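Local coordinates for periplasmic sugar-binding domain protein (Pseudomonas fluorescens Pf-5, PDB 3H75) that probably binds a sugar in the periplasm, as a two-domain solute-binding protein of the bacterial solute-binding protein 2 family, at residues 141-155 against 176-188. Residues are numbered along the deposited sequence; the frame is centred on the assembly and turned at random.
Sequences PAGHGIELLAFSGLK and QVHLRQLVYGEWN. With SO4 (sulfate ion), chain B; SO4 (sulfate ion), chain C.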
loop_
_atom_site.group_PDB
_atom_site.type_symbol
_atom_site.label_atom_id
_atom_site.label_comp_id
_atom_site.label_asym_id
_atom_site.label_seq_id
_atom_site.Cartn_x
_atom_site.Cartn_y
_atom_site.Cartn_z
ATOM N N PRO A 141 -21.419 4.928 24.358
ATOM C CA PRO A 141 -20.844 5.900 25.295
ATOM C C PRO A 141 -21.523 6.139 26.640
ATOM O O PRO A 141 -22.375 5.366 27.083
ATOM C CB PRO A 141 -20.785 7.173 24.463
ATOM C CG PRO A 141 -20.417 6.654 23.134
ATOM C CD PRO A 141 -21.333 5.461 22.984
ATOM N N ALA A 142 -21.117 7.241 27.269
ATOM C CA ALA A 142 -21.617 7.669 28.568
ATOM C C ALA A 142 -20.923 6.905 29.692
ATOM O O ALA A 142 -21.508 6.010 30.303
ATOM C CB ALA A 142 -23.134 7.476 28.650
ATOM N N GLY A 143 -19.667 7.258 29.955
ATOM C CA GLY A 143 -18.920 6.608 31.018
ATOM C C GLY A 143 -18.155 5.367 30.594
ATOM O O GLY A 143 -17.241 4.924 31.294
ATOM N N HIS A 144 -18.520 4.802 29.448
ATOM C CA HIS A 144 -17.854 3.607 28.948
ATOM C C HIS A 144 -16.832 3.982 27.894
ATOM O O HIS A 144 -17.099 4.809 27.022
ATOM C CB HIS A 144 -18.866 2.650 28.319
ATOM C CG HIS A 144 -20.054 2.375 29.184
ATOM N ND1 HIS A 144 -20.771 3.377 29.802
ATOM C CD2 HIS A 144 -20.682 1.216 29.495
ATOM C CE1 HIS A 144 -21.788 2.849 30.455
ATOM N NE2 HIS A 144 -21.758 1.539 30.286
ATOM N N GLY A 145 -15.658 3.375 27.978
ATOM C CA GLY A 145 -14.642 3.655 26.988
ATOM C C GLY A 145 -14.803 2.648 25.870
ATOM O O GLY A 145 -15.568 1.694 25.992
ATOM N N ILE A 146 -14.106 2.874 24.766
ATOM C CA ILE A 146 -14.138 1.964 23.631
ATOM C C ILE A 146 -12.700 1.483 23.518
ATOM O O ILE A 146 -11.837 2.204 23.017
ATOM C CB ILE A 146 -14.539 2.690 22.326
ATOM C CG1 ILE A 146 -15.985 3.184 22.427
ATOM C CG2 ILE A 146 -14.384 1.748 21.133
ATOM C CD1 ILE A 146 -16.436 4.021 21.229
ATOM N N GLU A 147 -12.434 0.268 23.987
ATOM C CA GLU A 147 -11.077 -0.251 23.955
ATOM C C GLU A 147 -10.659 -0.738 22.582
ATOM O O GLU A 147 -11.404 -1.431 21.887
ATOM C CB GLU A 147 -10.905 -1.319 25.035
ATOM C CG GLU A 147 -11.157 -0.706 26.415
ATOM C CD GLU A 147 -10.554 -1.484 27.564
ATOM O OE1 GLU A 147 -9.854 -2.487 27.320
ATOM O OE2 GLU A 147 -10.781 -1.074 28.725
ATOM N N LEU A 148 -9.442 -0.350 22.214
ATOM C CA LEU A 148 -8.859 -0.634 20.911
ATOM C C LEU A 148 -7.478 -1.274 20.957
ATOM O O LEU A 148 -6.665 -0.958 21.825
ATOM C CB LEU A 148 -8.740 0.689 20.149
ATOM C CG LEU A 148 -7.845 0.759 18.908
ATOM C CD1 LEU A 148 -8.574 0.187 17.706
ATOM C CD2 LEU A 148 -7.473 2.220 18.654
ATOM N N LEU A 149 -7.226 -2.174 20.010
ATOM C CA LEU A 149 -5.921 -2.806 19.865
ATOM C C LEU A 149 -5.474 -2.401 18.469
ATOM O O LEU A 149 -6.299 -2.318 17.554
ATOM C CB LEU A 149 -6.012 -4.337 19.938
ATOM C CG LEU A 149 -6.335 -4.938 21.308
ATOM C CD1 LEU A 149 -6.457 -6.458 21.186
ATOM C CD2 LEU A 149 -5.237 -4.580 22.308
ATOM N N ALA A 150 -4.187 -2.128 18.301
ATOM C CA ALA A 150 -3.675 -1.752 16.989
ATOM C C ALA A 150 -2.480 -2.606 16.595
ATOM O O ALA A 150 -1.577 -2.843 17.395
ATOM C CB ALA A 150 -3.292 -0.278 16.969
ATOM N N PHE A 151 -2.495 -3.077 15.355
ATOM C CA PHE A 151 -1.414 -3.894 14.822
ATOM C C PHE A 151 -0.805 -3.123 13.665
ATOM O O PHE A 151 -1.454 -2.920 12.638
ATOM C CB PHE A 151 -1.962 -5.233 14.324
ATOM C CG PHE A 151 -2.424 -6.135 15.425
ATOM C CD1 PHE A 151 -1.562 -7.076 15.976
ATOM C CD2 PHE A 151 -3.707 -6.015 15.948
ATOM C CE1 PHE A 151 -1.964 -7.879 17.032
ATOM C CE2 PHE A 151 -4.121 -6.816 17.011
ATOM C CZ PHE A 151 -3.245 -7.751 17.554
ATOM N N SER A 152 0.436 -2.682 13.829
ATOM C CA SER A 152 1.091 -1.930 12.769
ATOM C C SER A 152 2.055 -2.848 12.026
ATOM O O SER A 152 2.228 -3.998 12.411
ATOM C CB SER A 152 1.836 -0.729 13.353
ATOM O OG SER A 152 2.257 0.143 12.320
ATOM N N GLY A 153 2.670 -2.343 10.961
ATOM C CA GLY A 153 3.588 -3.157 10.180
ATOM C C GLY A 153 5.015 -3.099 10.680
ATOM O O GLY A 153 5.263 -3.205 11.880
ATOM N N LEU A 154 5.960 -2.960 9.754
ATOM C CA LEU A 154 7.365 -2.850 10.120
ATOM C C LEU A 154 7.526 -1.419 10.625
ATOM O O LEU A 154 7.319 -0.467 9.877
ATOM C CB LEU A 154 8.256 -3.100 8.898
ATOM C CG LEU A 154 8.360 -4.548 8.404
ATOM C CD1 LEU A 154 8.972 -4.572 7.009
ATOM C CD2 LEU A 154 9.203 -5.371 9.371
ATOM N N LYS A 155 7.882 -1.274 11.897
ATOM C CA LYS A 155 8.022 0.043 12.509
ATOM C C LYS A 155 8.844 1.066 11.728
ATOM O O LYS A 155 8.465 2.235 11.648
ATOM C CB LYS A 155 8.603 -0.091 13.920
ATOM C CG LYS A 155 8.595 1.217 14.708
ATOM C CD LYS A 155 9.133 1.033 16.120
ATOM C CE LYS A 155 9.081 2.343 16.897
ATOM N NZ LYS A 155 9.628 2.200 18.273
ATOM N N GLN A 176 -12.772 9.031 23.814
ATOM C CA GLN A 176 -13.500 7.889 24.368
ATOM C C GLN A 176 -12.834 6.576 23.953
ATOM O O GLN A 176 -13.000 5.548 24.611
ATOM C CB GLN A 176 -14.961 7.900 23.909
ATOM C CG GLN A 176 -15.740 6.672 24.362
ATOM C CD GLN A 176 -17.221 6.754 24.049
ATOM O OE1 GLN A 176 -17.619 7.085 22.929
ATOM N NE2 GLN A 176 -18.048 6.444 25.042
ATOM N N VAL A 177 -12.082 6.615 22.857
ATOM C CA VAL A 177 -11.380 5.426 22.381
ATOM C C VAL A 177 -10.086 5.282 23.173
ATOM O O VAL A 177 -9.286 6.215 23.262
ATOM C CB VAL A 177 -11.045 5.526 20.872
ATOM C CG1 VAL A 177 -10.278 4.282 20.428
ATOM C CG2 VAL A 177 -12.329 5.668 20.061
ATOM N N HIS A 178 -9.885 4.107 23.759
ATOM C CA HIS A 178 -8.691 3.861 24.550
ATOM C C HIS A 178 -7.800 2.811 23.914
ATOM O O HIS A 178 -8.112 1.621 23.945
ATOM C CB HIS A 178 -9.097 3.421 25.955
ATOM C CG HIS A 178 -9.959 4.418 26.666
ATOM N ND1 HIS A 178 -10.775 4.076 27.725
ATOM C CD2 HIS A 178 -10.136 5.744 26.467
ATOM C CE1 HIS A 178 -11.419 5.150 28.143
ATOM N NE2 HIS A 178 -11.050 6.176 27.398
ATOM N N LEU A 179 -6.702 3.259 23.313
ATOM C CA LEU A 179 -5.752 2.348 22.690
ATOM C C LEU A 179 -5.027 1.636 23.819
ATOM O O LEU A 179 -4.193 2.233 24.505
ATOM C CB LEU A 179 -4.752 3.131 21.835
ATOM C CG LEU A 179 -3.574 2.345 21.257
ATOM C CD1 LEU A 179 -4.068 1.288 20.293
ATOM C CD2 LEU A 179 -2.638 3.309 20.551
ATOM N N ARG A 180 -5.347 0.365 24.026
ATOM C CA ARG A 180 -4.711 -0.381 25.102
ATOM C C ARG A 180 -3.290 -0.782 24.748
ATOM O O ARG A 180 -2.414 -0.839 25.615
ATOM C CB ARG A 180 -5.534 -1.623 25.458
ATOM C CG ARG A 180 -6.966 -1.329 25.908
ATOM C CD ARG A 180 -7.024 -0.196 26.934
ATOM N NE ARG A 180 -6.152 -0.416 28.083
ATOM C CZ ARG A 180 -6.445 -1.189 29.126
ATOM N NH1 ARG A 180 -7.600 -1.836 29.183
ATOM N NH2 ARG A 180 -5.581 -1.300 30.125
ATOM N N GLN A 181 -3.059 -1.051 23.469
ATOM C CA GLN A 181 -1.738 -1.448 23.018
ATOM C C GLN A 181 -1.626 -1.429 21.506
ATOM O O GLN A 181 -2.557 -1.808 20.797
ATOM C CB GLN A 181 -1.427 -2.866 23.501
ATOM C CG GLN A 181 0.032 -3.244 23.419
ATOM C CD GLN A 181 0.627 -3.464 24.791
ATOM O OE1 GLN A 181 0.290 -4.430 25.476
ATOM N NE2 GLN A 181 1.505 -2.561 25.209
ATOM N N LEU A 182 -0.480 -0.967 21.022
ATOM C CA LEU A 182 -0.191 -0.968 19.600
ATOM C C LEU A 182 1.063 -1.816 19.491
ATOM O O LEU A 182 2.066 -1.530 20.143
ATOM C CB LEU A 182 0.077 0.445 19.070
ATOM C CG LEU A 182 0.483 0.523 17.588
ATOM C CD1 LEU A 182 0.075 1.865 16.998
ATOM C CD2 LEU A 182 1.987 0.315 17.446
ATOM N N VAL A 183 0.998 -2.882 18.704
ATOM C CA VAL A 183 2.157 -3.742 18.524
ATOM C C VAL A 183 2.563 -3.744 17.061
ATOM O O VAL A 183 1.793 -3.345 16.189
ATOM C CB VAL A 183 1.877 -5.195 18.981
ATOM C CG1 VAL A 183 1.632 -5.224 20.481
ATOM C CG2 VAL A 183 0.674 -5.764 18.240
ATOM N N TYR A 184 3.785 -4.180 16.801
ATOM C CA TYR A 184 4.289 -4.228 15.442
ATOM C C TYR A 184 4.270 -5.665 14.955
ATOM O O TYR A 184 5.087 -6.491 15.369
ATOM C CB TYR A 184 5.694 -3.620 15.400
ATOM C CG TYR A 184 5.650 -2.118 15.591
ATOM C CD1 TYR A 184 5.230 -1.284 14.555
ATOM C CD2 TYR A 184 5.925 -1.540 16.831
ATOM C CE1 TYR A 184 5.078 0.086 14.744
ATOM C CE2 TYR A 184 5.772 -0.166 17.033
ATOM C CZ TYR A 184 5.346 0.639 15.984
ATOM O OH TYR A 184 5.158 1.992 16.179
ATOM N N GLY A 185 3.297 -5.958 14.094
ATOM C CA GLY A 185 3.145 -7.295 13.551
ATOM C C GLY A 185 3.997 -7.551 12.322
ATOM O O GLY A 185 3.959 -8.644 11.765
ATOM N N GLU A 186 4.738 -6.533 11.889
ATOM C CA GLU A 186 5.639 -6.639 10.739
ATOM C C GLU A 186 4.980 -7.126 9.451
ATOM O O GLU A 186 5.622 -7.809 8.648
ATOM C CB GLU A 186 6.805 -7.576 11.086
ATOM C CG GLU A 186 7.282 -7.460 12.526
ATOM C CD GLU A 186 8.498 -8.319 12.822
ATOM O OE1 GLU A 186 8.534 -9.490 12.387
ATOM O OE2 GLU A 186 9.417 -7.822 13.504
ATOM N N TRP A 187 3.709 -6.768 9.258
ATOM C CA TRP A 187 2.927 -7.157 8.078
ATOM C C TRP A 187 2.651 -8.659 8.045
ATOM O O TRP A 187 2.044 -9.151 7.094
ATOM C CB TRP A 187 3.663 -6.808 6.770
ATOM C CG TRP A 187 4.158 -5.396 6.628
ATOM C CD1 TRP A 187 5.419 -5.007 6.272
ATOM C CD2 TRP A 187 3.396 -4.192 6.779
ATOM N NE1 TRP A 187 5.492 -3.636 6.189
ATOM C CE2 TRP A 187 4.262 -3.111 6.496
ATOM C CE3 TRP A 187 2.065 -3.921 7.122
ATOM C CZ2 TRP A 187 3.840 -1.780 6.548
ATOM C CZ3 TRP A 187 1.646 -2.597 7.171
ATOM C CH2 TRP A 187 2.531 -1.543 6.885
ATOM N N ASN A 188 3.082 -9.370 9.085
ATOM C CA ASN A 188 2.970 -10.830 9.154
ATOM C C ASN A 188 1.730 -11.386 9.856
ATOM O O ASN A 188 1.450 -11.057 11.009
ATOM C CB ASN A 188 4.245 -11.367 9.814
ATOM C CG ASN A 188 4.360 -12.872 9.744
ATOM O OD1 ASN A 188 3.643 -13.594 10.434
ATOM N ND2 ASN A 188 5.269 -13.355 8.903
HETATM S S SO4 B . 6.392 -2.225 2.822
HETATM O O1 SO4 B . 5.558 -1.101 3.296
HETATM O O2 SO4 B . 5.514 -3.309 2.358
HETATM O O3 SO4 B . 7.222 -1.741 1.710
HETATM O O4 SO4 B . 7.243 -2.704 3.934
HETATM S S SO4 C . -6.993 -3.018 32.763
HETATM O O1 SO4 C . -8.011 -2.025 32.363
HETATM O O2 SO4 C . -7.066 -4.167 31.837
HETATM O O3 SO4 C . -5.650 -2.409 32.708
HETATM O O4 SO4 C . -7.270 -3.468 34.142
HETATM O O HOH W 1 -9.700 1.531 28.994
#
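Gln176 O accepts a hydrogen bond from Ile146 N (2.9 Å) and starts a parallel ladder: His178 N bonds to Ile146 O, and His178 O takes Leu148 N. Val177 CG1 and Leu179 CD1 both pack against Leu148 CD2, each at 3.9 Å, while a water joins His178 ND1 to Glu147 OE2. Arg180 inserts an extra residue, a beta bulge: pairing moves from Leu148-Leu179 to Ala150-Leu182, and Gln181 N is buried without a partner. Bent at chi2 and chi3 (both near -50°), the Arg180 chain brings NH1 3.0 Å from Glu147 OE1 in a salt bridge, the carboxylate and guanidinium planes 85° apart; NH2 also holds a sulfate. Beyond the bulge, Val183 CG2 lies 3.4 Å from Phe151 CD1, and Val183 O receives Ser152 N in a nearly straight bond. The Tyr184 ring is sandwiched between Leu182 CD2 and Lys155, whose CB sits 3.7 Å from the ring centroid. Gly153 CA stands 3.4 Å from the centroid of the six-membered ring of Trp187, 9° off its normal, a CH-pi contact; an alanine in place of Trp187 would probably remove the indole face from over Gly153 CA and Leu154 N and open a gap beside the Leu154 side chain. Strand 177-184 lies at one edge of its sheet within this chain, completing a beta-alpha-beta unit through helix 158-173, which meets Val177, Leu179 and Leu182 and bonds Tyr184 OH through Glu164; helix 189-202 packs against Val183, and strand 206-211 pairs with 146-152.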